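Local coordinates for protein glycoside hydrolase family 61 (PDB 5O2X) that probably cleaves cellulose oxidatively as a copper-dependent lytic polysaccharide monooxygenase of Auxiliary Activity family 9, at residues Gly72-Phe77 / Val141-Asp146. Numbering follows the deposited sequence. Where two conformers were deposited one is given.
Sequences GDTILF and VVKIPD. With MAN (alpha-D-mannopyranose), chain N.
Ile75 and Val142 form the antiparallel hydrogen-bonded pair of this contact: Ile75 N gives a nearly straight bond to Val142 O (2.8 Å, 171° at the hydrogen), and Val142 N returns one to Ile75 O. On the face that carries their side chains, Val142 CG1, in the conformer described, sits between the backbone N and the carbonyl carbon (chi1 74°), a rotation that brings it obliquely to the Phe77 ring, 3.6 Å from CE2. Further along, the CD1 methyls of Ile75 and Ile144 meet at 3.9 Å. Past the strand ends the pairing continues through Ile144 N to Asp73 O and a more bent bond from Gly72 N to Ile144 O, whose donor stands above the carbonyl plane. Gly72 has backbone angles that call for glycine (phi 99°), and its CA lies 3.2 Å from Asp146 OD1; in one of two Lys143 conformers, NZ forms a salt bridge with Asp146 OD2 (2.9 Å). Strand 139-143 is here an edge strand of the beta-sandwich usual in this family, with strand 74-80 separating it from strand 3-9; Ile7 and Ile9 of that last strand flank Ile75, and Leu155 of the other sheet packs against it. The other face bears Thr74, Leu76 and Val141 and receives a mannose of the protein's own glycosylation. Thr74 OG1 bonds to both MAN O6 (2.8 Å) and MAN O4 (2.9 Å). A valine in place of Thr74 would probably leave these two sugar hydroxyls without their shared partner and the mannose less firmly oriented. On the side toward strand 3-9, Asn10 OD1 accepts from Thr74 N, and Gly11 N makes a further bond to the sugar.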
# COMPACT_ATOMS: atom_id res chain seq x y z
N GLY A 72 15.47 1.50 -7.46
CA GLY A 72 15.48 0.37 -8.37
C GLY A 72 15.17 -0.97 -7.69
O GLY A 72 14.85 -1.91 -8.38
N ASP A 73 15.25 -1.02 -6.37
CA ASP A 73 14.96 -2.26 -5.64
C ASP A 73 13.47 -2.60 -5.76
O ASP A 73 12.62 -1.71 -5.89
CB ASP A 73 15.29 -2.09 -4.12
CG ASP A 73 16.76 -2.06 -3.79
OD1 ASP A 73 17.57 -2.31 -4.71
OD2 ASP A 73 17.09 -1.82 -2.57
N THR A 74 13.17 -3.90 -5.70
CA THR A 74 11.79 -4.31 -5.66
C THR A 74 11.43 -4.75 -4.24
O THR A 74 12.23 -5.26 -3.48
CB THR A 74 11.38 -5.38 -6.65
OG1 THR A 74 11.87 -6.62 -6.24
CG2 THR A 74 11.65 -4.98 -8.07
N ILE A 75 10.18 -4.47 -3.90
CA ILE A 75 9.62 -4.77 -2.58
C ILE A 75 8.40 -5.66 -2.78
O ILE A 75 7.48 -5.32 -3.53
CB ILE A 75 9.22 -3.48 -1.85
CG1 ILE A 75 10.47 -2.58 -1.68
CG2 ILE A 75 8.59 -3.83 -0.49
CD1 ILE A 75 10.21 -1.30 -0.94
N LEU A 76 8.44 -6.80 -2.13
CA LEU A 76 7.35 -7.77 -2.10
C LEU A 76 6.57 -7.59 -0.82
O LEU A 76 7.14 -7.57 0.28
CB LEU A 76 7.92 -9.20 -2.24
CG LEU A 76 6.89 -10.32 -2.15
CD1 LEU A 76 7.34 -11.46 -3.00
CD2 LEU A 76 6.66 -10.76 -0.69
N PHE A 77 5.25 -7.46 -0.95
CA PHE A 77 4.32 -7.37 0.18
C PHE A 77 3.64 -8.72 0.36
O PHE A 77 3.10 -9.25 -0.60
CB PHE A 77 3.24 -6.33 -0.08
CG PHE A 77 3.76 -4.95 -0.35
CD1 PHE A 77 4.15 -4.09 0.67
CD2 PHE A 77 3.86 -4.53 -1.67
CE1 PHE A 77 4.63 -2.84 0.37
CE2 PHE A 77 4.30 -3.28 -1.98
CZ PHE A 77 4.69 -2.43 -0.98
N VAL A 141 4.31 -7.13 -5.89
CA VAL A 141 5.65 -6.58 -6.06
C VAL A 141 5.57 -5.18 -6.61
O VAL A 141 4.90 -4.96 -7.62
CB VAL A 141 6.49 -7.47 -7.00
CG1 VAL A 141 7.88 -6.88 -7.24
CG2 VAL A 141 6.60 -8.87 -6.39
N VAL A 142 6.28 -4.24 -5.96
CA VAL A 142 6.43 -2.86 -6.48
C VAL A 142 7.92 -2.59 -6.63
O VAL A 142 8.72 -3.06 -5.85
CB VAL A 142 5.71 -1.83 -5.56
CG1 VAL A 142 6.46 -1.61 -4.26
CG2 VAL A 142 5.43 -0.51 -6.28
N LYS A 143 8.25 -1.75 -7.61
CA LYS A 143 9.61 -1.31 -7.81
C LYS A 143 9.79 0.14 -7.39
O LYS A 143 9.02 1.02 -7.82
CB LYS A 143 10.01 -1.51 -9.27
CG LYS A 143 11.39 -0.97 -9.57
CD LYS A 143 11.86 -1.34 -10.98
CE LYS A 143 12.95 -0.40 -11.49
NZ LYS A 143 13.32 -0.67 -12.92
N ILE A 144 10.78 0.39 -6.54
CA ILE A 144 11.12 1.78 -6.22
C ILE A 144 11.80 2.37 -7.48
O ILE A 144 12.76 1.80 -8.00
CB ILE A 144 12.06 1.83 -5.03
CG1 ILE A 144 11.41 1.19 -3.81
CG2 ILE A 144 12.49 3.26 -4.77
CD1 ILE A 144 10.08 1.75 -3.39
N PRO A 145 11.28 3.48 -8.03
CA PRO A 145 11.82 4.00 -9.31
C PRO A 145 13.33 4.15 -9.29
O PRO A 145 13.90 4.64 -8.31
CB PRO A 145 11.10 5.33 -9.44
CG PRO A 145 9.77 5.12 -8.78
CD PRO A 145 10.11 4.25 -7.58
N ASP A 146 13.96 3.75 -10.39
CA ASP A 146 15.41 3.84 -10.51
C ASP A 146 15.94 5.25 -10.28
O ASP A 146 17.03 5.40 -9.74
CB ASP A 146 15.84 3.41 -11.93
CG ASP A 146 15.65 1.95 -12.23
OD1 ASP A 146 16.06 1.16 -11.40
OD2 ASP A 146 15.19 1.57 -13.33
C1 MAN N . 12.42 -12.12 -5.01
C2 MAN N . 12.98 -11.18 -3.96
C3 MAN N . 11.92 -10.13 -3.57
C4 MAN N . 11.45 -9.41 -4.82
C5 MAN N . 10.90 -10.45 -5.79
C6 MAN N . 10.48 -9.86 -7.10
O2 MAN N . 14.14 -10.52 -4.43
O3 MAN N . 12.47 -9.24 -2.61
O4 MAN N . 10.45 -8.47 -4.46
O5 MAN N . 11.89 -11.41 -6.12
O6 MAN N . 11.55 -9.04 -7.66